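Local coordinates for protein dihydrocoumarin hydrolase, AncDHCH1 (Pseudomonas sp., PDB 6C2C) that probably hydrolyses the lactone dihydrocoumarin at a two-zinc site, as a reconstructed relative of methyl-parathion hydrolase in the metallo-beta-lactamase superfamily, at residues A[43-48]-A[240-245]; A[54-59]-A[228-233]. One frame throughout, in Å; residues are numbered along the deposited sequence. Where two conformers were deposited one is given.

Contact 1 of 2, residues A[43-48]-A[240-245]; sequences KLLNQP and VTIQFD
Leu45 and Ile242 lie side by side where the backbones of 43-48 and 240-245 meet in a single beta bridge, their CA atoms 4.3 Å apart. Two backbone hydrogen bonds flank that pair: Gln243 N gives its proton to Leu44 O at 2.9 Å, and Asn46 N gives its own to Thr241 O at 2.8 Å, the latter donor standing well above the carbonyl plane.

Side-chain polar contacts extend the join in both directions. Asn46, centre of an inverse gamma turn, sends ND2 to Thr241 OG1 over 3.0 Å; the hydroxyl lies in the plane of the amide and the bond is nearly straight at 172°. The first torsion of Thr241, 62°, is what turns OG1 to that amide. In the conformer given for Gln243, its amide plane runs almost parallel to that of Asn46, 9° apart, and Lys43, bent at chi2 and chi4, brings NZ within 3.1 Å of Gln243 OE1. That bond, and a water link from Gln243 OE1 to Asn46 OD1, rest on one of two alternate copies and remain doubtful. Another water accepts from Thr241 N and donates to Asn46 O.

Apolar contacts complete the join. Both methyls of Leu44 reach the far end of the Phe244 ring, CD1 coming 3.6 Å from CZ at an oblique approach. Leu45 CD2 touches Val240 CG1 and Ile242 CD1. The Gln47 amide, OE1 foremost, rests on the Val240 methyls, its NE2 hydrogen-bonded to Thr52 OG1.

A type I turn from Ile242 to Asp245 then leads to the metals: Asp245 OD2 accepts from Ile242 N, and OD1 is hydrogen-bonded to ND1 of the zinc ligand His205, making Asp245 a second-shell residue. The arrangement is an isolated beta bridge joining the end of helix 41-44 to the loop before helix 248-265, beside the dinuclear zinc site of a metallo-beta-lactamase fold.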
ATOM      1  N   LYS A  43     -10.224  10.565 -14.768  1.00 19.17           N
ATOM      2  CA  LYS A  43     -10.412  11.831 -14.111  1.00 20.83           C
ATOM      3  C   LYS A  43      -9.321  12.199 -13.097  1.00 23.56           C
ATOM      4  O   LYS A  43      -8.946  13.313 -13.014  1.00 22.33           O
ATOM      5  CB  LYS A  43     -11.737  11.791 -13.412  1.00 23.46           C
ATOM      6  CG  LYS A  43     -12.255  13.123 -12.957  1.00 36.33           C
ATOM      7  CD  LYS A  43     -11.775  13.523 -11.585  1.00 37.79           C
ATOM      8  CE  LYS A  43     -11.928  15.025 -11.360  1.00 42.72           C
ATOM      9  NZ  LYS A  43     -11.213  15.775 -12.380  1.00 42.71           N
ATOM     10  N   LEU A  44      -8.835  11.217 -12.357  1.00 18.75           N
ATOM     11  CA  LEU A  44      -7.874  11.477 -11.291  1.00 17.01           C
ATOM     12  C   LEU A  44      -6.460  11.753 -11.813  1.00 15.12           C
ATOM     13  O   LEU A  44      -5.708  12.512 -11.188  1.00 17.95           O
ATOM     14  CB  LEU A  44      -7.850  10.276 -10.332  1.00 16.44           C
ATOM     15  CG  LEU A  44      -9.122  10.054  -9.542  1.00 15.22           C
ATOM     16  CD1 LEU A  44      -9.105   8.627  -9.031  1.00 22.10           C
ATOM     17  CD2 LEU A  44      -9.184  11.032  -8.414  1.00 22.76           C
ATOM     18  N   LEU A  45      -6.025  11.089 -12.899  1.00 15.16           N
ATOM     19  CA  LEU A  45      -4.683  11.346 -13.405  1.00 16.91           C
ATOM     20  C   LEU A  45      -4.585  12.745 -14.014  1.00 17.10           C
ATOM     21  O   LEU A  45      -5.541  13.245 -14.615  1.00 20.23           O
ATOM     22  CB  LEU A  45      -4.264  10.298 -14.449  1.00 17.19           C
ATOM     23  CG  LEU A  45      -4.029   8.886 -13.873  1.00 17.40           C
ATOM     24  CD1 LEU A  45      -3.868   7.882 -15.011  1.00 14.08           C
ATOM     25  CD2 LEU A  45      -2.736   8.905 -13.052  1.00 17.71           C
ATOM     26  N   ASN A  46      -3.412  13.353 -13.877  1.00 17.91           N
ATOM     27  CA  ASN A  46      -3.217  14.763 -14.262  1.00 19.48           C
ATOM     28  C   ASN A  46      -2.716  14.848 -15.698  1.00 16.83           C
ATOM     29  O   ASN A  46      -1.586  15.250 -16.000  1.00 18.43           O
ATOM     30  CB  ASN A  46      -2.258  15.454 -13.293  1.00 16.65           C
ATOM     31  CG  ASN A  46      -2.907  15.765 -11.965  1.00 18.77           C
ATOM     32  OD1 ASN A  46      -4.087  16.065 -11.881  1.00 21.45           O
ATOM     33  ND2 ASN A  46      -2.119  15.674 -10.896  1.00 17.24           N
ATOM     34  N   GLN A  47      -3.562  14.328 -16.581  1.00 19.20           N
ATOM     35  CA  GLN A  47      -3.358  14.422 -18.021  1.00 18.54           C
ATOM     36  C   GLN A  47      -4.713  14.218 -18.683  1.00 17.22           C
ATOM     37  O   GLN A  47      -5.696  13.883 -18.026  1.00 18.60           O
ATOM     38  CB  GLN A  47      -2.324  13.385 -18.500  1.00 20.15           C
ATOM     39  CG  GLN A  47      -2.903  11.957 -18.479  1.00 21.16           C
ATOM     40  CD  GLN A  47      -1.932  10.976 -19.092  1.00 17.81           C
ATOM     41  OE1 GLN A  47      -0.829  11.348 -19.526  1.00 19.54           O
ATOM     42  NE2 GLN A  47      -2.325   9.695 -19.125  1.00 19.61           N
ATOM     43  N   PRO A  48      -4.830  14.515 -19.975  1.00 22.02           N
ATOM     44  CA  PRO A  48      -6.149  14.451 -20.616  1.00 24.95           C
ATOM     45  C   PRO A  48      -6.667  13.025 -20.627  1.00 23.34           C
ATOM     46  O   PRO A  48      -5.874  12.095 -20.846  1.00 20.29           O
ATOM     47  CB  PRO A  48      -5.888  14.974 -22.039  1.00 22.96           C
ATOM     48  CG  PRO A  48      -4.565  15.722 -21.969  1.00 25.71           C
ATOM     49  CD  PRO A  48      -3.767  15.011 -20.859  1.00 21.38           C
ATOM     50  N   VAL A 240       3.484  11.350 -15.137  1.00 14.92           N
ATOM     51  CA  VAL A 240       2.058  11.596 -14.946  1.00 13.76           C
ATOM     52  C   VAL A 240       1.745  11.444 -13.466  1.00 16.69           C
ATOM     53  O   VAL A 240       2.055  10.408 -12.872  1.00 15.58           O
ATOM     54  CB  VAL A 240       1.200  10.623 -15.775  1.00 16.39           C
ATOM     55  CG1 VAL A 240      -0.285  10.970 -15.643  1.00 19.11           C
ATOM     56  CG2 VAL A 240       1.645  10.597 -17.243  1.00 18.16           C
ATOM     57  N   THR A 241       1.152  12.472 -12.866  1.00 16.59           N
ATOM     58  CA  THR A 241       0.806  12.490 -11.459  1.00 13.16           C
ATOM     59  C   THR A 241      -0.700  12.291 -11.277  1.00 16.07           C
ATOM     60  O   THR A 241      -1.471  12.092 -12.236  1.00 16.42           O
ATOM     61  CB  THR A 241       1.336  13.802 -10.840  1.00 13.54           C
ATOM     62  OG1 THR A 241       0.677  14.918 -11.487  1.00 15.61           O
ATOM     63  CG2 THR A 241       2.845  13.922 -11.014  1.00 14.67           C
ATOM     64  N   ILE A 242      -1.148  12.329 -10.017  1.00 14.02           N
ATOM     65  CA  ILE A 242      -2.543  12.051  -9.701  1.00 12.98           C
ATOM     66  C   ILE A 242      -3.045  13.066  -8.682  1.00 15.72           C
ATOM     67  O   ILE A 242      -2.263  13.638  -7.897  1.00 15.42           O
ATOM     68  CB  ILE A 242      -2.697  10.569  -9.209  1.00 14.92           C
ATOM     69  CG1 ILE A 242      -4.147  10.089  -9.213  1.00 16.04           C
ATOM     70  CG2 ILE A 242      -2.035  10.347  -7.796  1.00 13.76           C
ATOM     71  CD1 ILE A 242      -4.194   8.490  -9.187  1.00 17.48           C
ATOM     72  N   GLN A 243      -4.357  13.279  -8.700  0.59 15.89           N
ATOM     73  CA  GLN A 243      -4.929  14.283  -7.808  0.59 16.63           C
ATOM     74  C   GLN A 243      -4.674  13.943  -6.344  0.59 17.15           C
ATOM     75  O   GLN A 243      -4.589  14.864  -5.514  0.59 17.19           O
ATOM     76  CB  GLN A 243      -6.428  14.448  -8.083  0.59 19.12           C
ATOM     77  CG  GLN A 243      -6.730  15.204  -9.393  0.59 16.43           C
ATOM     78  CD  GLN A 243      -8.217  15.359  -9.628  0.59 22.74           C
ATOM     79  OE1 GLN A 243      -8.708  15.189 -10.739  0.59 27.54           O
ATOM     80  NE2 GLN A 243      -8.939  15.712  -8.579  0.59 26.12           N
ATOM     81  N   PHE A 244      -4.528  12.637  -6.012  1.00 13.19           N
ATOM     82  CA  PHE A 244      -4.294  12.260  -4.627  1.00 15.01           C
ATOM     83  C   PHE A 244      -2.961  12.776  -4.078  1.00 14.53           C
ATOM     84  O   PHE A 244      -2.752  12.703  -2.870  1.00 14.46           O
ATOM     85  CB  PHE A 244      -4.311  10.731  -4.475  1.00 12.86           C
ATOM     86  CG  PHE A 244      -5.590  10.068  -4.897  1.00 15.63           C
ATOM     87  CD1 PHE A 244      -6.828  10.602  -4.547  1.00 20.23           C
ATOM     88  CD2 PHE A 244      -5.542   8.878  -5.646  1.00 15.94           C
ATOM     89  CE1 PHE A 244      -7.992   9.967  -4.918  1.00 22.50           C
ATOM     90  CE2 PHE A 244      -6.710   8.249  -6.014  1.00 19.06           C
ATOM     91  CZ  PHE A 244      -7.928   8.781  -5.623  1.00 20.92           C
ATOM     92  N   ASP A 245      -2.022  13.183  -4.918  1.00 11.50           N
ATOM     93  CA  ASP A 245      -0.737  13.687  -4.441  1.00 12.51           C
ATOM     94  C   ASP A 245      -0.900  15.022  -3.744  1.00 17.99           C
ATOM     95  O   ASP A 245      -1.500  15.933  -4.311  1.00 16.49           O
ATOM     96  CB  ASP A 245       0.240  13.896  -5.610  1.00 13.27           C
ATOM     97  CG  ASP A 245       0.637  12.588  -6.295  1.00 16.36           C
ATOM     98  OD1 ASP A 245       0.786  11.541  -5.629  1.00 15.12           O
ATOM     99  OD2 ASP A 245       0.849  12.631  -7.527  1.00 14.29           O
TER
HETATM  100  O   HOH W   1       0.914  14.839 -14.872  1.00 17.73           O
HETATM  101  O   HOH W   2      -6.881  15.392 -12.479  1.00 29.45           O

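Contact 2 of 2, residues A[54-59]-A[228-233]; sequences SALAKS and IHVAAV
Ala55 turns its methyl toward the short helix that starts at Ala231, and CB settles 3.7 Å from Val233 CG2 and close to Ala232 O. One residue on, Leu56 approaches with a single branch: CD2 lies 3.9 Å from Ala232 CB and 4.2 Å from Val230 CG1, its side chain crossing that of Val230 at about a right angle. CG lies beside the backbone N (chi1 -65°), and from there the branch extends to the second helix. Leu56 and Val230 also share Leu65, at the start of strand 65-75, and Val41 as neighbours. The contact is therefore a small helix-to-helix packing that sets helix 49-58, from the N-terminal part of the chain, against the opening turn of helix 231-234 in the metallo-beta-lactamase fold. Val230 is the N-cap residue of that turn. Beyond Leu56, Lys58 also starts out toward this side, and its NZ forms a salt bridge with Asp236, just past helix 231-234. Ser59, just past the helix, places CB and OG against the Ala232 methyl. Its OG gives its proton to a water 2.6 Å away, which donates in turn to the carbonyl oxygens Ala55 O at 2.7 Å and Ala232 O at 2.8 Å.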
ATOM      1  N   SER A  54      -6.153   5.816 -23.953  1.00 21.69           N
ATOM      2  CA  SER A  54      -5.276   5.098 -24.866  1.00 22.80           C
ATOM      3  C   SER A  54      -4.280   4.201 -24.123  1.00 27.36           C
ATOM      4  O   SER A  54      -4.058   3.051 -24.530  1.00 24.51           O
ATOM      5  CB  SER A  54      -4.604   6.096 -25.807  1.00 27.55           C
ATOM      6  OG  SER A  54      -3.706   6.936 -25.131  1.00 35.55           O
ATOM      7  N   ALA A  55      -3.677   4.690 -23.035  1.00 23.75           N
ATOM      8  CA  ALA A  55      -2.728   3.862 -22.280  1.00 19.91           C
ATOM      9  C   ALA A  55      -3.414   2.638 -21.681  1.00 22.35           C
ATOM     10  O   ALA A  55      -2.871   1.523 -21.725  1.00 24.34           O
ATOM     11  CB  ALA A  55      -2.070   4.709 -21.176  1.00 19.55           C
ATOM     12  N   LEU A  56      -4.606   2.818 -21.107  1.00 21.58           N
ATOM     13  CA  LEU A  56      -5.322   1.696 -20.520  1.00 19.05           C
ATOM     14  C   LEU A  56      -5.640   0.665 -21.590  1.00 23.77           C
ATOM     15  O   LEU A  56      -5.480  -0.537 -21.375  1.00 22.54           O
ATOM     16  CB  LEU A  56      -6.596   2.162 -19.836  1.00 21.29           C
ATOM     17  CG  LEU A  56      -6.424   3.056 -18.628  1.00 22.51           C
ATOM     18  CD1 LEU A  56      -7.768   3.320 -18.040  1.00 28.33           C
ATOM     19  CD2 LEU A  56      -5.463   2.428 -17.617  1.00 29.49           C
ATOM     20  N   ALA A  57      -6.031   1.124 -22.775  1.00 23.26           N
ATOM     21  CA  ALA A  57      -6.393   0.164 -23.806  1.00 25.22           C
ATOM     22  C   ALA A  57      -5.186  -0.686 -24.205  1.00 21.34           C
ATOM     23  O   ALA A  57      -5.318  -1.891 -24.473  1.00 23.72           O
ATOM     24  CB  ALA A  57      -6.961   0.912 -25.006  1.00 20.73           C
ATOM     25  N   LYS A  58      -4.021  -0.097 -24.211  1.00 21.99           N
ATOM     26  CA  LYS A  58      -2.826  -0.810 -24.546  1.00 20.08           C
ATOM     27  C   LYS A  58      -2.565  -2.008 -23.605  1.00 25.37           C
ATOM     28  O   LYS A  58      -1.947  -2.969 -23.995  1.00 25.23           O
ATOM     29  CB  LYS A  58      -1.664   0.142 -24.538  1.00 21.58           C
ATOM     30  CG  LYS A  58      -0.294  -0.452 -24.502  1.00 30.74           C
ATOM     31  CD  LYS A  58       0.780   0.598 -24.782  1.00 38.91           C
ATOM     32  CE  LYS A  58       2.146   0.109 -24.381  1.00 38.25           C
ATOM     33  NZ  LYS A  58       3.242   1.097 -24.594  1.00 33.76           N
ATOM     34  N   SER A  59      -3.043  -1.902 -22.374  1.00 22.54           N
ATOM     35  CA  SER A  59      -2.900  -2.960 -21.387  1.00 17.33           C
ATOM     36  C   SER A  59      -4.220  -3.689 -21.156  1.00 23.23           C
ATOM     37  O   SER A  59      -4.374  -4.376 -20.138  1.00 25.18           O
ATOM     38  CB  SER A  59      -2.364  -2.394 -20.059  1.00 21.69           C
ATOM     39  OG  SER A  59      -1.007  -1.993 -20.151  1.00 22.72           O
ATOM     40  N   ILE A 228       3.191   4.940  -6.921  1.00 11.87           N
ATOM     41  CA  ILE A 228       2.522   4.677  -8.193  1.00 12.62           C
ATOM     42  C   ILE A 228       1.065   4.331  -7.902  1.00 13.98           C
ATOM     43  O   ILE A 228       0.749   3.751  -6.860  1.00 12.72           O
ATOM     44  CB  ILE A 228       3.262   3.574  -8.973  1.00 14.74           C
ATOM     45  CG1 ILE A 228       2.618   3.278 -10.350  1.00 17.69           C
ATOM     46  CG2 ILE A 228       3.293   2.317  -8.155  1.00 14.82           C
ATOM     47  CD1 ILE A 228       3.647   2.842 -11.444  1.00 17.04           C
ATOM     48  N   HIS A 229       0.145   4.742  -8.809  1.00 11.42           N
ATOM     49  CA  HIS A 229      -1.243   4.356  -8.703  1.00 11.89           C
ATOM     50  C   HIS A 229      -1.766   3.595  -9.897  1.00 12.32           C
ATOM     51  O   HIS A 229      -2.715   2.817  -9.740  1.00 13.76           O
ATOM     52  CB  HIS A 229      -2.185   5.560  -8.516  1.00 14.55           C
ATOM     53  CG  HIS A 229      -2.039   6.212  -7.179  1.00 13.10           C
ATOM     54  ND1 HIS A 229      -0.950   7.011  -6.870  1.00 12.86           N
ATOM     55  CD2 HIS A 229      -2.816   6.159  -6.070  1.00 11.93           C
ATOM     56  CE1 HIS A 229      -1.084   7.435  -5.628  1.00 13.79           C
ATOM     57  NE2 HIS A 229      -2.216   6.966  -5.127  1.00 12.80           N
ATOM     58  N   VAL A 230      -1.220   3.838 -11.082  1.00 12.47           N
ATOM     59  CA  VAL A 230      -1.806   3.317 -12.324  1.00 14.04           C
ATOM     60  C   VAL A 230      -0.636   2.764 -13.126  1.00 13.29           C
ATOM     61  O   VAL A 230      -0.002   3.479 -13.918  1.00 13.08           O
ATOM     62  CB  VAL A 230      -2.572   4.386 -13.100  1.00 12.89           C
ATOM     63  CG1 VAL A 230      -3.237   3.704 -14.295  1.00 16.56           C
ATOM     64  CG2 VAL A 230      -3.621   5.045 -12.220  1.00 11.67           C
ATOM     65  N   ALA A 231      -0.310   1.469 -12.901  1.00 13.43           N
ATOM     66  CA  ALA A 231       0.798   0.845 -13.614  1.00 14.32           C
ATOM     67  C   ALA A 231       0.719   1.073 -15.127  1.00 13.95           C
ATOM     68  O   ALA A 231       1.748   1.361 -15.752  1.00 15.66           O
ATOM     69  CB  ALA A 231       0.834  -0.676 -13.347  1.00 13.97           C
ATOM     70  N   ALA A 232      -0.483   0.980 -15.696  1.00 13.82           N
ATOM     71  CA  ALA A 232      -0.636   1.010 -17.159  1.00 16.22           C
ATOM     72  C   ALA A 232      -0.338   2.377 -17.765  1.00 19.84           C
ATOM     73  O   ALA A 232      -0.267   2.464 -18.994  1.00 20.91           O
ATOM     74  CB  ALA A 232      -2.055   0.585 -17.557  1.00 17.88           C
ATOM     75  N   VAL A 233      -0.206   3.418 -16.942  1.00 15.66           N
ATOM     76  CA  VAL A 233       0.179   4.777 -17.354  1.00 14.84           C
ATOM     77  C   VAL A 233       1.564   5.127 -16.848  1.00 16.51           C
ATOM     78  O   VAL A 233       2.432   5.605 -17.604  1.00 15.64           O
ATOM     79  CB  VAL A 233      -0.852   5.814 -16.846  1.00 16.28           C
ATOM     80  CG1 VAL A 233      -0.295   7.238 -17.028  1.00 15.15           C
ATOM     81  CG2 VAL A 233      -2.199   5.722 -17.579  1.00 17.07           C
TER
HETATM   82  O   HOH W   3      -0.535   0.471 -20.978  1.00 20.95           O

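How the contacts relate
Contact 2 is nested within the loop that contact 1 closes. Their centres are 12 Å apart, and their side chains touch directly: Leu45 CD1 is 3.7 Å from Val233 CG2, and Ile242 CD1 is 3.6 Å from His229 CB. Phe244 CD2 also comes 3.9 Å from His229 NE2, whose ring meets those of the zinc ligands His205 and His273. Contact 1 is nearer the metals, with the Phe244 side chain about 5 Å from a zinc ion and about 4 Å from a bound di(hydroxyethyl)ether; in contact 2 the Val230 side chain is about 11 Å from a zinc ion.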